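Local coordinates for urocanate hydratase (Paenibacillus sp. Soil724D2, PDB 7NED), which probably catalyses the hydration of urocanate and its sulfur analogue thiourocanate during bacterial ergothioneine breakdown, with NAD+ as cofactor, at residues R3-R8 with V29-E34; W52-A57 with G76-I81; H85-L90 with S470-L475; E372-N377 with H405-K410. One frame throughout, in Å; residues are numbered along the deposited sequence.

Contact 1: R3-R8 with V29-E34; sequences RITAAR and VLENGE. With EDO (1,2-ethanediol), chain D.
The C-terminal end of helix 17-31 is where the chain's N-terminal arm folds back, and Glu31, in the helix's last turn, receives Thr5, Ala6 and Arg8 along its side chain. An extended glutamate suits the place: with CG anti to the backbone N (chi1 177°), the carboxylate is carried out to the arm. There Arg8 grips it end-on as a salt bridge. Arg8 NH1 donates to Glu31 OE1 at 2.9 Å on the syn side, almost straight and in the guanidinium plane, while Arg8 NH2 donates to Glu31 OE2 at 3.0 Å; the two flat groups are twisted 31° apart. Glu31 OE1 takes a second bond, 2.9 Å from Ala6 N, which arrives on the anti side, tilted out of the carboxylate plane. Arg8 NH1 also returns to Ala6 O at 2.7 Å, so the guanidinium is tied to its own loop as well as to the helix.

Arg3 reaches the helix end from the other side of Thr5. Its NH2 lies 2.8 Å from Glu31 O, a carbonyl of the final turn, and meets it within the guanidinium plane. Ile4 supplies the apolar part, its CD1 4.1 Å from Leu30 CD1. Arg8 is likely to favour the ionised carboxylate, and the three bonds to it should fix its rotation; Arg3 instead meets the partial negative charge of the helix end.

Contact 2: W52-A57 with G76-I81; sequences WPSYHA and GKPIGI
While Ser54 and Ala57 turn to the Pro78 ring, the flat groups of the same helix, Trp52, Tyr55 and His56, lie against one another. Trp52 CZ3 sits over one face of the Tyr55 ring, offset toward its rim, and Tyr55 CD2 lies in the same way over a face of the His56 imidazole, whose CE1 is in turn at the tyrosine edge. The contact itself packs helix 52-64 on a beta hairpin, strands 69-74 and 77-83, of the large mixed sheet; short axes of helix and strand approach to 7.4 Å and cross at 53°.

Such closeness needs small residues. Ser54 CB stands 3.4 Å from Gly76 O and 3.7 Å from Pro78 CD, and Ala57 CB, one helical turn on, is 3.8 Å from Pro78 CG. Pro78 therefore offers CG and CD to residues one helical turn apart, and Ile543 of the second subunit also packs on it. Were an alanine to replace Pro78, CG and CD would be gone, and a gap would probably open beside Ala57 CB and Ser54 O. Gly76, with phi at 82°, takes a left-handed bend that is easy without a side chain. No hydrogen bond crosses between the segments.

Lys77 contributes only the root of its chain. With CG anti to the backbone N (chi1 -177°), the extended lysine leads its NZ away to a salt bridge with Asp525 of the second subunit, leaving Lys77 CG 3.5 Å from Ser54 OG.

Contact 3: H85-L90 with S470-L475; sequences HRFAPL and SSMADL
Two CA-H...O contacts cross here, one from each segment. Met472 CA lies 3.2 Å from Phe87 O, and Pro89 CA lies 3.0 Å from Ala473 O, both bent at the hydrogen. Proline has no N-H to offer, so Ala473 O meets the CA and the ring carbons instead, with Pro89 CG 3.5 Å from Ala473 O. Met472 is unusual too: its phi of 84° puts a residue with a side chain in the left-handed region.

The Met472 side chain runs beside that of Phe87, pointing the same way. With chi1 at -60°, CG stands anti to its own carbonyl carbon, and Met472 SD comes 3.6 Å from Phe87 CD1. The sulfur approaches the ring obliquely, a Met-aromatic contact with Met472 SD 4.7 Å from the Phe87 ring centroid. Soft and flexible, methionine can follow the ring and still reach Ile506 and Thr510 on helix 502-525.

Here two loops lead into neighbouring parallel strands of the mixed sheet, 91-95 and 475-480, which brings the N-terminal and C-terminal family regions together. Leu90 N donates to Asp474 O at 2.7 Å, bent to 136° at the hydrogen. Asp474 and Leu475 both face Thr495 in a classic beta bulge. The buried Asp474 carboxylate is matched by salt bridges from Arg507 and Arg18.

Contact 4: E372-N377 with H405-K410; sequences EAFSDN and HGDRTK
Hydrogen bonding joins Ala373, in the last turn of helix 360-373, to Lys410 near the start of helix 407-420, a meeting of one helix's C-terminal end with the first turn of another. Lys410 NZ donates to Ala373 O at 3.0 Å, tilted from the carbonyl plane. Carbonyls at a helix end run short of backbone donors, and a long basic side chain can supply one; with CG anti to the backbone N (chi1 172°), the extended lysine reaches it.

Ring interactions come next. The same chain passes over one face of Phe374, giving a cation-pi contact with Lys410 NZ 4.4 Å from the Phe374 ring centroid and a CH-pi contact from CE. Lower on the chain, Lys410 CD is 3.7 Å from Phe374 CZ, so the methylenes pack on the ring's rim. Asp407 meets the same ring at its edge: Asp407 OD1 lies 3.6 Å from Phe374 CE1, near the ring plane, with the carboxylate turned 82° to it. A phenyl group suits both neighbours, its electron-rich face turned to the ammonium and its more positive C-H edge to the carboxylate. With a leucine at Phe374, the ammonium would probably lose its aromatic partner and the carboxylate its C-H edge.

Water-mediated bonding completes the contact. A type I turn runs from Phe374 to Asn377, the N-cap of helix 378-390. Asn377 OD1 accepts from Ile380 N, while Asn377 ND2 donates a hydrogen bond to a water at 3.0 Å, and this water donates to Asp407 OD2 at 2.7 Å.

Overall arrangement
Contacts 1 and 2 form one continuous patch: Leu30 CD1 lies 3.4 Å from Tyr55 CE1, and Ile4 CD1 rests 3.6 Å from Trp52 CZ3. Contact 1 borders the cofactor site. Its Gly33 lies about 9 Å from the bound NAD and about 11 Å from urocanate, and the next residue, Glu34, touches NAD. Contacts 2 and 3, adjoining in sequence with centres 20 Å apart, both reach the second subunit. Contact 4 lies within the long chain loop that contact 3 closes, their nearest atoms about 10 Å apart; helix 502-525 packs against Met472 of one and Thr409 of the other.

Contact 1: R3-R8 with V29-E34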
loop_
_atom_site.group_PDB
_atom_site.type_symbol
_atom_site.label_atom_id
_atom_site.label_comp_id
_atom_site.label_asym_id
_atom_site.label_seq_id
_atom_site.Cartn_x
_atom_site.Cartn_y
_atom_site.Cartn_z
ATOM N N ARG A 3 31.028 -9.103 15.212
ATOM C CA ARG A 3 30.023 -9.031 14.159
ATOM C C ARG A 3 28.853 -9.953 14.474
ATOM O O ARG A 3 29.038 -11.062 14.984
ATOM C CB ARG A 3 30.665 -9.411 12.826
ATOM C CG ARG A 3 29.988 -8.823 11.622
ATOM C CD ARG A 3 30.990 -8.513 10.509
ATOM N NE ARG A 3 30.271 -7.932 9.383
ATOM C CZ ARG A 3 29.457 -8.644 8.617
ATOM N NH1 ARG A 3 28.794 -8.070 7.617
ATOM N NH2 ARG A 3 29.288 -9.929 8.874
ATOM N N ILE A 4 27.632 -9.489 14.178
ATOM C CA ILE A 4 26.462 -10.320 14.413
ATOM C C ILE A 4 26.467 -11.462 13.419
ATOM O O ILE A 4 26.729 -11.268 12.220
ATOM C CB ILE A 4 25.170 -9.498 14.282
ATOM C CG1 ILE A 4 25.018 -8.557 15.481
ATOM C CG2 ILE A 4 23.976 -10.425 14.153
ATOM C CD1 ILE A 4 24.159 -7.323 15.173
ATOM N N THR A 5 26.164 -12.654 13.905
ATOM C CA THR A 5 25.992 -13.817 13.044
ATOM C C THR A 5 24.728 -14.547 13.457
ATOM O O THR A 5 24.285 -14.457 14.612
ATOM C CB THR A 5 27.188 -14.790 13.137
ATOM O OG1 THR A 5 27.355 -15.180 14.509
ATOM C CG2 THR A 5 28.460 -14.135 12.607
ATOM N N ALA A 6 24.136 -15.259 12.505
ATOM C CA ALA A 6 22.986 -16.080 12.828
ATOM C C ALA A 6 23.388 -17.232 13.734
ATOM O O ALA A 6 24.430 -17.882 13.533
ATOM C CB ALA A 6 22.342 -16.631 11.547
ATOM N N ALA A 7 22.528 -17.517 14.709
ATOM C CA ALA A 7 22.674 -18.730 15.491
ATOM C C ALA A 7 22.685 -19.946 14.572
ATOM O O ALA A 7 21.886 -20.050 13.644
ATOM C CB ALA A 7 21.535 -18.843 16.515
ATOM N N ARG A 8 23.609 -20.861 14.831
ATOM C CA ARG A 8 23.677 -22.160 14.176
ATOM C C ARG A 8 23.224 -23.229 15.151
ATOM O O ARG A 8 23.328 -23.050 16.371
ATOM C CB ARG A 8 25.110 -22.503 13.759
ATOM C CG ARG A 8 25.440 -22.199 12.339
ATOM C CD ARG A 8 25.348 -20.749 12.112
ATOM N NE ARG A 8 25.994 -20.400 10.856
ATOM C CZ ARG A 8 26.116 -19.159 10.402
ATOM N NH1 ARG A 8 25.641 -18.152 11.111
ATOM N NH2 ARG A 8 26.775 -18.928 9.268
ATOM N N VAL A 29 20.644 -11.658 7.587
ATOM C CA VAL A 29 20.834 -10.544 6.656
ATOM C C VAL A 29 21.880 -9.581 7.207
ATOM O O VAL A 29 22.550 -8.884 6.436
ATOM C CB VAL A 29 19.524 -9.793 6.315
ATOM C CG1 VAL A 29 18.465 -10.748 5.759
ATOM C CG2 VAL A 29 18.983 -9.026 7.519
ATOM N N LEU A 30 22.017 -9.489 8.537
ATOM C CA LEU A 30 23.080 -8.650 9.087
ATOM C C LEU A 30 24.440 -9.327 8.901
ATOM O O LEU A 30 25.431 -8.675 8.536
ATOM C CB LEU A 30 22.798 -8.335 10.566
ATOM C CG LEU A 30 21.623 -7.365 10.810
ATOM C CD1 LEU A 30 21.226 -7.283 12.293
ATOM C CD2 LEU A 30 21.929 -5.983 10.288
ATOM N N GLU A 31 24.483 -10.647 9.066
ATOM C CA GLU A 31 25.722 -11.377 8.832
ATOM C C GLU A 31 26.209 -11.193 7.398
ATOM O O GLU A 31 27.414 -11.024 7.158
ATOM C CB GLU A 31 25.525 -12.860 9.154
ATOM C CG GLU A 31 26.785 -13.734 8.874
ATOM C CD GLU A 31 26.634 -15.168 9.370
ATOM O OE1 GLU A 31 25.611 -15.482 10.046
ATOM O OE2 GLU A 31 27.532 -15.993 9.076
ATOM N N ASN A 32 25.295 -11.250 6.424
ATOM C CA ASN A 32 25.661 -11.042 5.035
ATOM C C ASN A 32 25.607 -9.585 4.619
ATOM O O ASN A 32 25.699 -9.298 3.425
ATOM C CB ASN A 32 24.769 -11.877 4.116
ATOM C CG ASN A 32 25.071 -13.362 4.238
ATOM O OD1 ASN A 32 26.211 -13.732 4.470
ATOM N ND2 ASN A 32 24.045 -14.200 4.144
ATOM N N GLY A 33 25.470 -8.671 5.560
ATOM C CA GLY A 33 25.237 -7.294 5.205
ATOM C C GLY A 33 26.513 -6.612 4.770
ATOM O O GLY A 33 27.605 -6.937 5.238
ATOM N N GLU A 34 26.359 -5.661 3.849
ATOM C CA GLU A 34 27.499 -4.901 3.345
ATOM C C GLU A 34 28.011 -3.888 4.364
ATOM O O GLU A 34 29.173 -3.479 4.283
ATOM C CB GLU A 34 27.107 -4.188 2.049
ATOM C CG GLU A 34 26.838 -5.162 0.861
ATOM C CD GLU A 34 28.115 -5.859 0.310
ATOM O OE1 GLU A 34 28.100 -7.119 0.216
ATOM O OE2 GLU A 34 29.111 -5.176 -0.082
HETATM C C1 EDO D . 30.686 -4.375 8.829
HETATM O O1 EDO D . 29.903 -3.353 9.379
HETATM C C2 EDO D . 29.820 -5.539 8.457
HETATM O O2 EDO D . 29.190 -5.392 7.199
#

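Contact 2: W52-A57 with G76-I81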
loop_
_atom_site.group_PDB
_atom_site.type_symbol
_atom_site.label_atom_id
_atom_site.label_comp_id
_atom_site.label_asym_id
_atom_site.label_seq_id
_atom_site.Cartn_x
_atom_site.Cartn_y
_atom_site.Cartn_z
ATOM N N TRP A 52 19.387 0.672 16.202
ATOM C CA TRP A 52 19.787 -0.427 17.065
ATOM C C TRP A 52 18.777 -0.658 18.175
ATOM O O TRP A 52 18.453 -1.813 18.482
ATOM C CB TRP A 52 21.201 -0.215 17.625
ATOM C CG TRP A 52 22.222 -0.462 16.578
ATOM C CD1 TRP A 52 22.998 0.462 15.959
ATOM C CD2 TRP A 52 22.557 -1.726 15.997
ATOM N NE1 TRP A 52 23.795 -0.136 15.022
ATOM C CE2 TRP A 52 23.568 -1.486 15.038
ATOM C CE3 TRP A 52 22.115 -3.037 16.197
ATOM C CZ2 TRP A 52 24.126 -2.501 14.268
ATOM C CZ3 TRP A 52 22.687 -4.059 15.447
ATOM C CH2 TRP A 52 23.695 -3.782 14.494
ATOM N N PRO A 53 18.234 0.394 18.778
ATOM C CA PRO A 53 17.111 0.182 19.713
ATOM C C PRO A 53 15.987 -0.648 19.103
ATOM O O PRO A 53 15.488 -1.576 19.750
ATOM C CB PRO A 53 16.659 1.603 20.036
ATOM C CG PRO A 53 17.850 2.455 19.812
ATOM C CD PRO A 53 18.624 1.814 18.676
ATOM N N SER A 54 15.585 -0.350 17.864
ATOM C CA SER A 54 14.550 -1.166 17.227
ATOM C C SER A 54 14.999 -2.612 17.073
ATOM O O SER A 54 14.221 -3.544 17.311
ATOM C CB SER A 54 14.194 -0.574 15.865
ATOM O OG SER A 54 13.594 0.688 16.053
ATOM N N TYR A 55 16.252 -2.823 16.635
ATOM C CA TYR A 55 16.760 -4.178 16.471
ATOM C C TYR A 55 16.674 -4.957 17.780
ATOM O O TYR A 55 16.179 -6.090 17.820
ATOM C CB TYR A 55 18.208 -4.126 15.959
ATOM C CG TYR A 55 18.919 -5.436 16.096
ATOM C CD1 TYR A 55 18.841 -6.391 15.091
ATOM C CD2 TYR A 55 19.687 -5.721 17.211
ATOM C CE1 TYR A 55 19.506 -7.604 15.203
ATOM C CE2 TYR A 55 20.345 -6.939 17.331
ATOM C CZ TYR A 55 20.251 -7.870 16.322
ATOM O OH TYR A 55 20.888 -9.077 16.452
ATOM N N HIS A 56 17.194 -4.387 18.867
ATOM C CA HIS A 56 17.166 -5.126 20.131
ATOM C C HIS A 56 15.743 -5.428 20.576
ATOM O O HIS A 56 15.476 -6.516 21.108
ATOM C CB HIS A 56 17.894 -4.343 21.217
ATOM C CG HIS A 56 19.360 -4.208 20.941
ATOM N ND1 HIS A 56 20.211 -5.296 20.920
ATOM C CD2 HIS A 56 20.118 -3.126 20.649
ATOM C CE1 HIS A 56 21.436 -4.887 20.638
ATOM N NE2 HIS A 56 21.408 -3.575 20.470
ATOM N N ALA A 57 14.821 -4.470 20.390
ATOM C CA ALA A 57 13.425 -4.724 20.781
ATOM C C ALA A 57 12.765 -5.759 19.873
ATOM O O ALA A 57 11.981 -6.587 20.349
ATOM C CB ALA A 57 12.624 -3.417 20.783
ATOM N N GLY A 76 10.708 -0.573 10.019
ATOM C CA GLY A 76 11.826 -1.124 10.734
ATOM C C GLY A 76 11.764 -0.974 12.234
ATOM O O GLY A 76 12.749 -1.303 12.914
ATOM N N LYS A 77 10.638 -0.511 12.777
ATOM C CA LYS A 77 10.523 -0.323 14.214
ATOM C C LYS A 77 9.391 -1.197 14.748
ATOM O O LYS A 77 8.281 -1.162 14.203
ATOM C CB LYS A 77 10.263 1.165 14.523
ATOM C CG LYS A 77 10.184 1.552 16.018
ATOM C CD LYS A 77 9.609 2.971 16.067
ATOM C CE LYS A 77 9.057 3.360 17.388
ATOM N NZ LYS A 77 8.781 4.827 17.316
ATOM N N PRO A 78 9.632 -2.024 15.757
ATOM C CA PRO A 78 8.549 -2.834 16.331
ATOM C C PRO A 78 7.586 -1.931 17.105
ATOM O O PRO A 78 8.008 -1.071 17.880
ATOM C CB PRO A 78 9.294 -3.809 17.263
ATOM C CG PRO A 78 10.437 -2.956 17.751
ATOM C CD PRO A 78 10.867 -2.103 16.562
ATOM N N ILE A 79 6.291 -2.093 16.852
ATOM C CA ILE A 79 5.261 -1.210 17.383
ATOM C C ILE A 79 4.438 -1.906 18.450
ATOM O O ILE A 79 4.259 -1.379 19.548
ATOM C CB ILE A 79 4.332 -0.683 16.265
ATOM C CG1 ILE A 79 5.110 0.042 15.169
ATOM C CG2 ILE A 79 3.214 0.285 16.897
ATOM C CD1 ILE A 79 5.941 1.217 15.653
ATOM N N GLY A 80 3.911 -3.084 18.137
ATOM C CA GLY A 80 3.087 -3.744 19.128
ATOM C C GLY A 80 2.919 -5.210 18.834
ATOM O O GLY A 80 3.272 -5.711 17.760
ATOM N N ILE A 81 2.393 -5.911 19.830
ATOM C CA ILE A 81 2.106 -7.335 19.726
ATOM C C ILE A 81 0.603 -7.501 19.802
ATOM O O ILE A 81 -0.026 -6.972 20.719
ATOM C CB ILE A 81 2.780 -8.147 20.850
ATOM C CG1 ILE A 81 4.282 -7.870 20.891
ATOM C CG2 ILE A 81 2.473 -9.634 20.705
ATOM C CD1 ILE A 81 4.963 -8.299 22.198
#

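Contact 3: H85-L90 with S470-L475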
loop_
_atom_site.group_PDB
_atom_site.type_symbol
_atom_site.label_atom_id
_atom_site.label_comp_id
_atom_site.label_asym_id
_atom_site.label_seq_id
_atom_site.Cartn_x
_atom_site.Cartn_y
_atom_site.Cartn_z
ATOM N N HIS A 85 -3.958 -15.595 15.415
ATOM C CA HIS A 85 -4.188 -17.025 15.541
ATOM C C HIS A 85 -2.968 -17.705 14.942
ATOM O O HIS A 85 -2.111 -17.052 14.351
ATOM C CB HIS A 85 -5.483 -17.476 14.850
ATOM C CG HIS A 85 -5.584 -17.056 13.422
ATOM N ND1 HIS A 85 -5.286 -17.908 12.381
ATOM C CD2 HIS A 85 -5.915 -15.868 12.856
ATOM C CE1 HIS A 85 -5.456 -17.274 11.234
ATOM N NE2 HIS A 85 -5.847 -16.036 11.495
ATOM N N ARG A 86 -2.871 -19.017 15.113
ATOM C CA ARG A 86 -1.589 -19.581 14.709
ATOM C C ARG A 86 -1.495 -19.836 13.217
ATOM O O ARG A 86 -0.426 -20.243 12.756
ATOM C CB ARG A 86 -1.286 -20.874 15.479
ATOM C CG ARG A 86 -2.150 -22.064 15.131
ATOM C CD ARG A 86 -1.848 -23.235 16.103
ATOM N NE ARG A 86 -2.522 -24.462 15.688
ATOM C CZ ARG A 86 -3.788 -24.750 16.004
ATOM N NH1 ARG A 86 -4.511 -23.901 16.742
ATOM N NH2 ARG A 86 -4.337 -25.881 15.583
ATOM N N PHE A 87 -2.570 -19.610 12.456
ATOM C CA PHE A 87 -2.479 -19.653 11.004
ATOM C C PHE A 87 -2.438 -18.261 10.412
ATOM O O PHE A 87 -2.802 -18.063 9.242
ATOM C CB PHE A 87 -3.623 -20.472 10.421
ATOM C CG PHE A 87 -3.555 -21.895 10.822
ATOM C CD1 PHE A 87 -2.736 -22.783 10.125
ATOM C CD2 PHE A 87 -4.257 -22.346 11.937
ATOM C CE1 PHE A 87 -2.649 -24.101 10.514
ATOM C CE2 PHE A 87 -4.177 -23.663 12.334
ATOM C CZ PHE A 87 -3.369 -24.553 11.612
ATOM N N ALA A 88 -2.005 -17.305 11.192
ATOM C CA ALA A 88 -1.803 -15.945 10.737
ATOM C C ALA A 88 -0.324 -15.632 10.793
ATOM O O ALA A 88 0.407 -16.266 11.553
ATOM C CB ALA A 88 -2.565 -14.949 11.621
ATOM N N PRO A 89 0.154 -14.671 10.015
ATOM C CA PRO A 89 1.569 -14.281 10.106
ATOM C C PRO A 89 2.023 -14.005 11.534
ATOM O O PRO A 89 1.261 -13.537 12.382
ATOM C CB PRO A 89 1.642 -13.011 9.254
ATOM C CG PRO A 89 0.601 -13.258 8.166
ATOM C CD PRO A 89 -0.545 -13.979 8.910
ATOM N N LEU A 90 3.295 -14.331 11.796
ATOM C CA LEU A 90 3.918 -13.931 13.053
ATOM C C LEU A 90 4.338 -12.476 13.009
ATOM O O LEU A 90 4.385 -11.802 14.053
ATOM C CB LEU A 90 5.142 -14.795 13.344
ATOM C CG LEU A 90 4.812 -16.200 13.824
ATOM C CD1 LEU A 90 6.128 -17.000 13.761
ATOM C CD2 LEU A 90 4.300 -16.147 15.234
ATOM N N SER A 470 -3.766 -13.727 4.323
ATOM C CA SER A 470 -4.925 -14.600 4.377
ATOM C C SER A 470 -4.563 -16.049 4.108
ATOM O O SER A 470 -5.418 -16.925 4.250
ATOM C CB SER A 470 -5.968 -14.131 3.350
ATOM O OG SER A 470 -6.267 -12.756 3.533
ATOM N N SER A 471 -3.331 -16.320 3.690
ATOM C CA SER A 471 -2.943 -17.659 3.261
ATOM C C SER A 471 -2.038 -18.364 4.263
ATOM O O SER A 471 -1.445 -19.406 3.919
ATOM C CB SER A 471 -2.224 -17.588 1.905
ATOM O OG SER A 471 -3.096 -17.129 0.875
ATOM N N MET A 472 -1.843 -17.792 5.446
ATOM C CA MET A 472 -1.152 -18.442 6.565
ATOM C C MET A 472 0.370 -18.321 6.494
ATOM O O MET A 472 1.088 -19.171 7.034
ATOM C CB MET A 472 -1.553 -19.911 6.589
ATOM C CG MET A 472 -3.072 -20.015 6.783
ATOM S SD MET A 472 -3.695 -21.700 6.822
ATOM C CE MET A 472 -3.459 -22.170 5.148
ATOM N N ALA A 473 0.891 -17.310 5.802
ATOM C CA ALA A 473 2.324 -17.092 5.732
ATOM C C ALA A 473 2.867 -16.720 7.120
ATOM O O ALA A 473 2.118 -16.389 8.056
ATOM C CB ALA A 473 2.623 -15.987 4.709
ATOM N N ASP A 474 4.195 -16.796 7.265
ATOM C CA ASP A 474 4.806 -16.497 8.560
ATOM C C ASP A 474 5.196 -15.044 8.670
ATOM O O ASP A 474 5.108 -14.454 9.749
ATOM C CB ASP A 474 6.066 -17.377 8.770
ATOM C CG ASP A 474 5.693 -18.834 9.039
ATOM O OD1 ASP A 474 5.777 -19.639 8.085
ATOM O OD2 ASP A 474 5.226 -19.148 10.164
ATOM N N LEU A 475 5.621 -14.443 7.568
ATOM C CA LEU A 475 5.947 -13.023 7.561
ATOM C C LEU A 475 5.492 -12.417 6.243
ATOM O O LEU A 475 5.761 -12.976 5.177
ATOM C CB LEU A 475 7.464 -12.802 7.747
ATOM C CG LEU A 475 8.000 -11.360 7.804
ATOM C CD1 LEU A 475 9.294 -11.256 8.640
ATOM C CD2 LEU A 475 8.237 -10.774 6.420
HETATM O O HOH W 1 0.520 -18.459 9.839
#

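Contact 4: E372-N377 with H405-K410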
loop_
_atom_site.group_PDB
_atom_site.type_symbol
_atom_site.label_atom_id
_atom_site.label_comp_id
_atom_site.label_asym_id
_atom_site.label_seq_id
_atom_site.Cartn_x
_atom_site.Cartn_y
_atom_site.Cartn_z
ATOM N N GLU A 372 16.272 -34.885 -8.877
ATOM C CA GLU A 372 15.501 -36.080 -9.024
ATOM C C GLU A 372 14.032 -35.808 -9.306
ATOM O O GLU A 372 13.449 -36.454 -10.093
ATOM C CB GLU A 372 15.554 -36.962 -7.780
ATOM C CG GLU A 372 16.911 -37.276 -7.187
ATOM C CD GLU A 372 16.897 -37.705 -5.691
ATOM O OE1 GLU A 372 15.925 -37.474 -4.954
ATOM O OE2 GLU A 372 17.888 -38.270 -5.215
ATOM N N ALA A 373 13.450 -34.862 -8.607
ATOM C CA ALA A 373 12.049 -34.587 -8.717
ATOM C C ALA A 373 11.619 -33.635 -9.817
ATOM O O ALA A 373 10.482 -33.632 -10.140
ATOM C CB ALA A 373 11.495 -34.152 -7.376
ATOM N N PHE A 374 12.538 -32.835 -10.364
ATOM C CA PHE A 374 12.247 -31.901 -11.454
ATOM C C PHE A 374 13.110 -32.178 -12.682
ATOM O O PHE A 374 13.454 -31.249 -13.424
ATOM C CB PHE A 374 12.451 -30.446 -11.013
ATOM C CG PHE A 374 11.548 -30.023 -9.897
ATOM C CD1 PHE A 374 10.344 -29.390 -10.173
ATOM C CD2 PHE A 374 11.910 -30.240 -8.575
ATOM C CE1 PHE A 374 9.511 -29.004 -9.147
ATOM C CE2 PHE A 374 11.084 -29.844 -7.555
ATOM C CZ PHE A 374 9.881 -29.231 -7.842
ATOM N N SER A 375 13.464 -33.449 -12.909
ATOM C CA SER A 375 14.469 -33.778 -13.926
ATOM C C SER A 375 14.005 -33.470 -15.341
ATOM O O SER A 375 14.850 -33.273 -16.220
ATOM C CB SER A 375 14.880 -35.255 -13.823
ATOM O OG SER A 375 13.769 -36.128 -13.997
ATOM N N ASP A 376 12.691 -33.364 -15.582
ATOM C CA ASP A 376 12.205 -32.933 -16.889
ATOM C C ASP A 376 12.375 -31.430 -17.099
ATOM O O ASP A 376 12.176 -30.940 -18.221
ATOM C CB ASP A 376 10.740 -33.334 -17.025
ATOM C CG ASP A 376 9.883 -32.754 -15.902
ATOM O OD1 ASP A 376 9.113 -31.798 -16.158
ATOM O OD2 ASP A 376 10.047 -33.199 -14.739
ATOM N N ASN A 377 12.760 -30.700 -16.051
ATOM C CA ASN A 377 12.937 -29.253 -16.102
ATOM C C ASN A 377 14.428 -29.029 -16.250
ATOM O O ASN A 377 15.162 -28.962 -15.267
ATOM C CB ASN A 377 12.394 -28.591 -14.840
ATOM C CG ASN A 377 12.577 -27.102 -14.846
ATOM O OD1 ASN A 377 13.433 -26.567 -15.555
ATOM N ND2 ASN A 377 11.758 -26.411 -14.064
ATOM N N HIS A 405 4.565 -21.577 -10.917
ATOM C CA HIS A 405 3.356 -21.926 -10.183
ATOM C C HIS A 405 3.244 -23.436 -10.024
ATOM O O HIS A 405 3.339 -24.187 -11.000
ATOM C CB HIS A 405 2.126 -21.381 -10.914
ATOM C CG HIS A 405 0.841 -21.681 -10.213
ATOM N ND1 HIS A 405 0.429 -20.992 -9.091
ATOM C CD2 HIS A 405 -0.104 -22.622 -10.445
ATOM C CE1 HIS A 405 -0.720 -21.489 -8.670
ATOM N NE2 HIS A 405 -1.072 -22.471 -9.481
ATOM N N GLY A 406 2.997 -23.878 -8.802
ATOM C CA GLY A 406 2.852 -25.278 -8.494
ATOM C C GLY A 406 4.190 -25.907 -8.162
ATOM O O GLY A 406 4.280 -26.693 -7.221
ATOM N N ASP A 407 5.238 -25.552 -8.902
ATOM C CA ASP A 407 6.577 -26.058 -8.583
ATOM C C ASP A 407 7.072 -25.533 -7.238
ATOM O O ASP A 407 7.642 -26.300 -6.441
ATOM C CB ASP A 407 7.559 -25.687 -9.691
ATOM C CG ASP A 407 7.400 -26.547 -10.920
ATOM O OD1 ASP A 407 6.650 -27.540 -10.861
ATOM O OD2 ASP A 407 8.007 -26.222 -11.953
ATOM N N ARG A 408 6.857 -24.239 -6.944
ATOM C CA ARG A 408 7.250 -23.743 -5.624
ATOM C C ARG A 408 6.591 -24.576 -4.546
ATOM O O ARG A 408 7.231 -24.983 -3.568
ATOM C CB ARG A 408 6.891 -22.255 -5.438
ATOM C CG ARG A 408 7.691 -21.350 -6.310
ATOM C CD ARG A 408 7.518 -19.884 -5.976
ATOM N NE ARG A 408 7.779 -19.081 -7.170
ATOM C CZ ARG A 408 7.702 -17.763 -7.194
ATOM N NH1 ARG A 408 7.385 -17.117 -6.071
ATOM N NH2 ARG A 408 7.900 -17.092 -8.324
ATOM N N THR A 409 5.289 -24.834 -4.716
ATOM C CA THR A 409 4.535 -25.584 -3.721
ATOM C C THR A 409 5.074 -27.005 -3.592
ATOM O O THR A 409 5.274 -27.509 -2.484
ATOM C CB THR A 409 3.063 -25.600 -4.137
ATOM O OG1 THR A 409 2.598 -24.244 -4.236
ATOM C CG2 THR A 409 2.205 -26.400 -3.142
ATOM N N LYS A 410 5.277 -27.670 -4.730
ATOM C CA LYS A 410 5.851 -29.018 -4.754
ATOM C C LYS A 410 7.167 -29.081 -3.978
ATOM O O LYS A 410 7.373 -29.963 -3.130
ATOM C CB LYS A 410 6.053 -29.438 -6.215
ATOM C CG LYS A 410 6.810 -30.738 -6.379
ATOM C CD LYS A 410 6.730 -31.210 -7.803
ATOM C CE LYS A 410 7.632 -32.444 -7.994
ATOM N NZ LYS A 410 7.711 -32.741 -9.464
HETATM O O HOH W 2 9.190 -27.982 -13.581
#